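PDB 6U1R: SxtG from Microseira wollei, which is an amidinotransferase of the saxitoxin biosynthetic pathway, probably moving an amidino group through a covalent amidino-cysteine intermediate. Local coordinates for residues A[124-138]-A[149-163]. Residues are numbered along the deposited sequence; the frame is centred on the assembly and turned at random.
Sequences WQVRSGFCAANPRDV and APMADRNRYFEAWAY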
loop_
_atom_site.group_PDB
_atom_site.type_symbol
_atom_site.label_atom_id
_atom_site.label_comp_id
_atom_site.label_asym_id
_atom_site.label_seq_id
_atom_site.Cartn_x
_atom_site.Cartn_y
_atom_site.Cartn_z
ATOM N N TRP A 124 13.960 -8.219 -9.174
ATOM C CA TRP A 124 13.861 -9.660 -8.955
ATOM C C TRP A 124 12.659 -10.199 -9.711
ATOM O O TRP A 124 11.778 -9.447 -10.129
ATOM C CB TRP A 124 13.759 -10.021 -7.460
ATOM C CG TRP A 124 12.689 -9.284 -6.685
ATOM C CD1 TRP A 124 12.871 -8.192 -5.900
ATOM C CD2 TRP A 124 11.287 -9.614 -6.597
ATOM N NE1 TRP A 124 11.674 -7.804 -5.335
ATOM C CE2 TRP A 124 10.687 -8.659 -5.745
ATOM C CE3 TRP A 124 10.487 -10.611 -7.157
ATOM C CZ2 TRP A 124 9.329 -8.680 -5.438
ATOM C CZ3 TRP A 124 9.146 -10.630 -6.867
ATOM C CH2 TRP A 124 8.574 -9.669 -6.000
ATOM N N GLN A 125 12.633 -11.515 -9.880
ATOM C CA GLN A 125 11.521 -12.168 -10.549
ATOM C C GLN A 125 11.244 -13.506 -9.873
ATOM O O GLN A 125 12.130 -14.107 -9.258
ATOM C CB GLN A 125 11.795 -12.375 -12.051
ATOM C CG GLN A 125 12.911 -13.326 -12.349
ATOM C CD GLN A 125 13.202 -13.411 -13.846
ATOM O OE1 GLN A 125 12.906 -14.412 -14.497
ATOM N NE2 GLN A 125 13.761 -12.351 -14.392
ATOM N N VAL A 126 9.996 -13.962 -9.984
ATOM C CA VAL A 126 9.608 -15.270 -9.471
ATOM C C VAL A 126 8.794 -15.988 -10.544
ATOM O O VAL A 126 8.290 -15.385 -11.484
ATOM C CB VAL A 126 8.798 -15.173 -8.150
ATOM C CG1 VAL A 126 9.644 -14.545 -7.046
ATOM C CG2 VAL A 126 7.514 -14.391 -8.366
ATOM N N ARG A 127 8.679 -17.302 -10.389
ATOM C CA ARG A 127 8.050 -18.131 -11.404
ATOM C C ARG A 127 6.543 -18.241 -11.266
ATOM O O ARG A 127 5.873 -18.608 -12.242
ATOM C CB ARG A 127 8.676 -19.531 -11.368
ATOM C CG ARG A 127 10.074 -19.562 -11.926
ATOM C CD ARG A 127 10.786 -20.881 -11.667
ATOM N NE ARG A 127 12.138 -20.820 -12.204
ATOM C CZ ARG A 127 12.473 -21.198 -13.430
ATOM N NH1 ARG A 127 11.554 -21.695 -14.251
ATOM N NH2 ARG A 127 13.735 -21.073 -13.825
ATOM N N SER A 128 5.986 -17.934 -10.095
ATOM C CA SER A 128 4.546 -18.003 -9.881
ATOM C C SER A 128 4.212 -17.272 -8.586
ATOM O O SER A 128 5.093 -16.902 -7.803
ATOM C CB SER A 128 4.044 -19.451 -9.797
ATOM O OG SER A 128 4.505 -20.078 -8.604
ATOM N N GLY A 129 2.927 -17.088 -8.367
ATOM C CA GLY A 129 2.425 -16.760 -7.051
ATOM C C GLY A 129 2.268 -17.992 -6.185
ATOM O O GLY A 129 2.881 -19.041 -6.420
ATOM N N PHE A 130 1.416 -17.849 -5.155
ATOM C CA PHE A 130 1.144 -18.915 -4.195
ATOM C C PHE A 130 -0.291 -19.365 -4.418
ATOM O O PHE A 130 -0.548 -20.175 -5.331
ATOM C CB PHE A 130 1.452 -18.421 -2.763
ATOM C CG PHE A 130 1.112 -19.416 -1.644
ATOM C CD1 PHE A 130 1.382 -20.770 -1.775
ATOM C CD2 PHE A 130 0.542 -18.970 -0.448
ATOM C CE1 PHE A 130 1.077 -21.674 -0.754
ATOM C CE2 PHE A 130 0.244 -19.877 0.604
ATOM C CZ PHE A 130 0.509 -21.220 0.444
ATOM N N CYS A 131 -1.270 -18.824 -3.694
ATOM C CA CYS A 131 -2.670 -19.245 -3.791
ATOM C C CYS A 131 -3.511 -18.290 -2.941
ATOM O O CYS A 131 -2.989 -17.380 -2.281
ATOM C CB CYS A 131 -2.851 -20.709 -3.347
ATOM S SG CYS A 131 -2.628 -21.042 -1.593
ATOM N N ALA A 132 -4.824 -18.508 -2.944
ATOM C CA ALA A 132 -5.737 -17.699 -2.142
ATOM C C ALA A 132 -6.401 -18.529 -1.044
ATOM O O ALA A 132 -7.552 -18.288 -0.674
ATOM C CB ALA A 132 -6.790 -17.031 -3.026
ATOM N N ALA A 133 -5.662 -19.480 -0.475
ATOM C CA ALA A 133 -6.186 -20.331 0.584
ATOM C C ALA A 133 -6.222 -19.627 1.940
ATOM O O ALA A 133 -7.015 -20.019 2.805
ATOM C CB ALA A 133 -5.352 -21.618 0.682
ATOM N N ASN A 134 -5.426 -18.574 2.143
ATOM C CA ASN A 134 -5.232 -17.980 3.470
ATOM C C ASN A 134 -5.520 -16.481 3.449
ATOM O O ASN A 134 -4.595 -15.667 3.547
ATOM C CB ASN A 134 -3.800 -18.206 3.959
ATOM C CG ASN A 134 -3.424 -19.674 4.082
ATOM O OD1 ASN A 134 -3.703 -20.300 5.094
ATOM N ND2 ASN A 134 -2.768 -20.217 3.072
ATOM N N PRO A 135 -6.794 -16.077 3.360
ATOM C CA PRO A 135 -7.113 -14.640 3.458
ATOM C C PRO A 135 -6.536 -13.963 4.701
ATOM O O PRO A 135 -6.209 -12.760 4.664
ATOM C CB PRO A 135 -8.653 -14.608 3.494
ATOM C CG PRO A 135 -9.116 -15.964 3.193
ATOM C CD PRO A 135 -7.992 -16.928 3.335
ATOM N N ARG A 136 -6.424 -14.704 5.809
ATOM C CA ARG A 136 -5.952 -14.142 7.071
ATOM C C ARG A 136 -4.524 -13.602 6.965
ATOM O O ARG A 136 -4.134 -12.722 7.739
ATOM C CB ARG A 136 -6.028 -15.221 8.165
ATOM C CG ARG A 136 -5.705 -14.775 9.589
ATOM C CD ARG A 136 -6.847 -14.039 10.267
ATOM N NE ARG A 136 -8.098 -14.806 10.261
ATOM C CZ ARG A 136 -9.233 -14.375 10.809
ATOM N NH1 ARG A 136 -9.259 -13.218 11.465
ATOM N NH2 ARG A 136 -10.334 -15.105 10.731
ATOM N N ASP A 137 -3.711 -14.140 6.048
ATOM C CA ASP A 137 -2.316 -13.703 5.949
ATOM C C ASP A 137 -2.172 -12.326 5.309
ATOM O O ASP A 137 -1.185 -11.624 5.560
ATOM C CB ASP A 137 -1.498 -14.692 5.107
ATOM C CG ASP A 137 -1.454 -16.089 5.682
ATOM O OD1 ASP A 137 -1.947 -16.301 6.823
ATOM O OD2 ASP A 137 -0.913 -16.991 4.976
ATOM N N VAL A 138 -3.126 -11.935 4.471
ATOM C CA VAL A 138 -2.921 -10.905 3.459
ATOM C C VAL A 138 -3.492 -9.572 3.917
ATOM O O VAL A 138 -3.021 -8.509 3.498
ATOM C CB VAL A 138 -3.565 -11.356 2.129
ATOM C CG1 VAL A 138 -3.430 -10.277 1.042
ATOM C CG2 VAL A 138 -2.931 -12.676 1.680
ATOM N N ALA A 149 -1.457 -5.959 3.869
ATOM C CA ALA A 149 -0.177 -6.156 4.526
ATOM C C ALA A 149 0.994 -5.999 3.555
ATOM O O ALA A 149 0.910 -6.399 2.386
ATOM C CB ALA A 149 -0.122 -7.540 5.147
ATOM N N PRO A 150 2.124 -5.467 4.036
ATOM C CA PRO A 150 3.343 -5.431 3.212
ATOM C C PRO A 150 4.126 -6.723 3.374
ATOM O O PRO A 150 4.979 -6.817 4.258
ATOM C CB PRO A 150 4.102 -4.227 3.776
ATOM C CG PRO A 150 3.725 -4.226 5.263
ATOM C CD PRO A 150 2.326 -4.831 5.351
ATOM N N MET A 151 3.829 -7.725 2.560
ATOM C CA MET A 151 4.294 -9.074 2.843
ATOM C C MET A 151 5.727 -9.307 2.377
ATOM O O MET A 151 6.132 -8.865 1.293
ATOM C CB MET A 151 3.346 -10.085 2.195
ATOM C CG MET A 151 1.899 -9.954 2.720
ATOM S SD MET A 151 0.763 -11.170 1.983
ATOM C CE MET A 151 1.149 -12.651 2.917
ATOM N N ALA A 152 6.495 -10.023 3.207
ATOM C CA ALA A 152 7.916 -10.258 2.914
ATOM C C ALA A 152 8.140 -11.317 1.841
ATOM O O ALA A 152 9.217 -11.341 1.220
ATOM C CB ALA A 152 8.656 -10.669 4.190
ATOM N N ASP A 153 7.161 -12.188 1.607
ATOM C CA ASP A 153 7.322 -13.280 0.651
ATOM C C ASP A 153 7.057 -12.773 -0.767
ATOM O O ASP A 153 5.917 -12.445 -1.129
ATOM C CB ASP A 153 6.400 -14.434 1.033
ATOM C CG ASP A 153 6.687 -15.697 0.237
ATOM O OD1 ASP A 153 7.076 -15.567 -0.942
ATOM O OD2 ASP A 153 6.522 -16.805 0.790
ATOM N N ARG A 154 8.129 -12.693 -1.567
ATOM C CA ARG A 154 8.039 -12.230 -2.945
ATOM C C ARG A 154 6.951 -12.941 -3.741
ATOM O O ARG A 154 6.284 -12.319 -4.560
ATOM C CB ARG A 154 9.390 -12.425 -3.643
ATOM C CG ARG A 154 10.492 -11.508 -3.154
ATOM C CD ARG A 154 11.831 -12.016 -3.668
ATOM N NE ARG A 154 12.917 -11.072 -3.413
ATOM C CZ ARG A 154 14.204 -11.403 -3.408
ATOM N NH1 ARG A 154 14.575 -12.673 -3.634
ATOM N NH2 ARG A 154 15.123 -10.467 -3.190
ATOM N N ASN A 155 6.780 -14.251 -3.550
ATOM C CA ASN A 155 5.779 -14.954 -4.348
ATOM C C ASN A 155 4.358 -14.525 -4.016
ATOM O O ASN A 155 3.437 -14.837 -4.777
ATOM C CB ASN A 155 5.922 -16.456 -4.160
ATOM C CG ASN A 155 7.220 -16.983 -4.710
ATOM O OD1 ASN A 155 8.242 -16.928 -4.039
ATOM N ND2 ASN A 155 7.197 -17.476 -5.958
ATOM N N ARG A 156 4.152 -13.841 -2.893
ATOM C CA ARG A 156 2.824 -13.398 -2.480
ATOM C C ARG A 156 2.561 -11.924 -2.790
ATOM O O ARG A 156 1.561 -11.376 -2.335
ATOM C CB ARG A 156 2.645 -13.698 -0.980
ATOM C CG ARG A 156 3.051 -15.126 -0.610
ATOM C CD ARG A 156 2.688 -15.488 0.820
ATOM N NE ARG A 156 1.252 -15.704 0.993
ATOM C CZ ARG A 156 0.695 -16.159 2.109
ATOM N NH1 ARG A 156 1.451 -16.449 3.154
ATOM N NH2 ARG A 156 -0.619 -16.353 2.161
ATOM N N TYR A 157 3.400 -11.301 -3.629
ATOM C CA TYR A 157 3.333 -9.866 -3.913
ATOM C C TYR A 157 1.974 -9.432 -4.447
ATOM O O TYR A 157 1.553 -8.286 -4.231
ATOM C CB TYR A 157 4.386 -9.526 -4.962
ATOM C CG TYR A 157 5.088 -8.184 -4.851
ATOM C CD1 TYR A 157 5.759 -7.816 -3.697
ATOM C CD2 TYR A 157 5.155 -7.339 -5.944
ATOM C CE1 TYR A 157 6.452 -6.620 -3.635
ATOM C CE2 TYR A 157 5.835 -6.160 -5.901
ATOM C CZ TYR A 157 6.497 -5.803 -4.749
ATOM O OH TYR A 157 7.173 -4.598 -4.757
ATOM N N PHE A 158 1.305 -10.299 -5.202
ATOM C CA PHE A 158 0.038 -9.975 -5.844
ATOM C C PHE A 158 -1.104 -10.824 -5.303
ATOM O O PHE A 158 -2.130 -11.000 -5.974
ATOM C CB PHE A 158 0.164 -10.130 -7.362
ATOM C CG PHE A 158 1.081 -9.120 -7.979
ATOM C CD1 PHE A 158 0.706 -7.793 -8.036
ATOM C CD2 PHE A 158 2.334 -9.481 -8.462
ATOM C CE1 PHE A 158 1.534 -6.832 -8.576
ATOM C CE2 PHE A 158 3.179 -8.508 -8.999
ATOM C CZ PHE A 158 2.777 -7.192 -9.055
ATOM N N GLU A 159 -0.962 -11.336 -4.092
ATOM C CA GLU A 159 -1.997 -12.211 -3.587
ATOM C C GLU A 159 -3.296 -11.469 -3.310
ATOM O O GLU A 159 -4.350 -12.111 -3.262
ATOM C CB GLU A 159 -1.508 -12.925 -2.332
ATOM C CG GLU A 159 -2.327 -14.134 -1.994
ATOM C CD GLU A 159 -1.586 -15.090 -1.077
ATOM O OE1 GLU A 159 -0.397 -15.386 -1.342
ATOM O OE2 GLU A 159 -2.171 -15.548 -0.061
ATOM N N ALA A 160 -3.271 -10.141 -3.131
ATOM C CA ALA A 160 -4.540 -9.456 -2.903
ATOM C C ALA A 160 -5.449 -9.464 -4.128
ATOM O O ALA A 160 -6.639 -9.165 -3.995
ATOM C CB ALA A 160 -4.308 -8.009 -2.460
ATOM N N TRP A 161 -4.930 -9.806 -5.306
ATOM C CA TRP A 161 -5.692 -9.618 -6.540
ATOM C C TRP A 161 -6.992 -10.420 -6.546
ATOM O O TRP A 161 -8.032 -9.919 -7.000
ATOM C CB TRP A 161 -4.813 -9.982 -7.736
ATOM C CG TRP A 161 -3.934 -8.831 -8.176
ATOM C CD1 TRP A 161 -3.571 -7.721 -7.435
ATOM C CD2 TRP A 161 -3.344 -8.659 -9.465
ATOM N NE1 TRP A 161 -2.790 -6.884 -8.198
ATOM C CE2 TRP A 161 -2.637 -7.435 -9.445
ATOM C CE3 TRP A 161 -3.350 -9.419 -10.638
ATOM C CZ2 TRP A 161 -1.941 -6.960 -10.555
ATOM C CZ3 TRP A 161 -2.659 -8.948 -11.740
ATOM C CH2 TRP A 161 -1.965 -7.728 -11.691
ATOM N N ALA A 162 -6.975 -11.651 -6.036
ATOM C CA ALA A 162 -8.203 -12.453 -6.070
ATOM C C ALA A 162 -9.332 -11.823 -5.264
ATOM O O ALA A 162 -10.510 -12.124 -5.523
ATOM C CB ALA A 162 -7.937 -13.867 -5.553
ATOM N N TYR A 163 -9.003 -10.922 -4.339
ATOM C CA TYR A 163 -9.955 -10.295 -3.435
ATOM C C TYR A 163 -10.436 -8.918 -3.878
ATOM O O TYR A 163 -11.255 -8.319 -3.182
ATOM C CB TYR A 163 -9.329 -10.159 -2.050
ATOM C CG TYR A 163 -8.814 -11.459 -1.483
ATOM C CD1 TYR A 163 -7.548 -11.924 -1.798
ATOM C CD2 TYR A 163 -9.598 -12.223 -0.623
ATOM C CE1 TYR A 163 -7.076 -13.114 -1.291
ATOM C CE2 TYR A 163 -9.133 -13.392 -0.106
ATOM C CZ TYR A 163 -7.873 -13.844 -0.444
ATOM O OH TYR A 163 -7.433 -15.015 0.082
HETATM O O HOH W 1 -0.060 -15.458 -4.153
HETATM O O HOH W 2 -2.843 -18.257 0.619
HETATM O O HOH W 3 -1.100 -7.817 1.200
#
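A buried salt-bridge network, R156 with D137 and E159, joins the loop 149-163 to 124-138 beside the predicted active site. R156 meets D137 end-on: NH2 and NH1 both donate to D137 OD2, at 2.9 and 3.0 Å, on the anti side of a carboxylate turned 77° from the guanidinium. It takes E159 side-on, NE giving to OE1 and NH2, at 2.8 Å, to OE2; D137 OD2 and E159 CD lie at the edge of the guanidinium, near its plane. A bend at chi3 carries the group between F130 CD2 over one face and M151 CE over the other. Water extends the network: one molecule links E159 OE1 to F130 N, another E159 OE2 to N134 ND2, which also bonds F362 O.

At the far end the extended side chain of R154 lies along W124, its CG 3.7 Å from the six-membered-ring centroid and its guanidinium stacked at 29° to the indole; R154 NH2 continues to D187 and L185. The W124 edge points into the face of Y157, planes at 80°. Between this end and the network N155 ND2 donates to S128 O (2.9 Å), while A149 N bonds V138 O (3.0 Å) where the end of 124-138 meets the start of 149-163.

D137 touches H264 and N134 touches C368, predicted active-site residues, an arrangement consistent with a wall of the amidinotransferase active site.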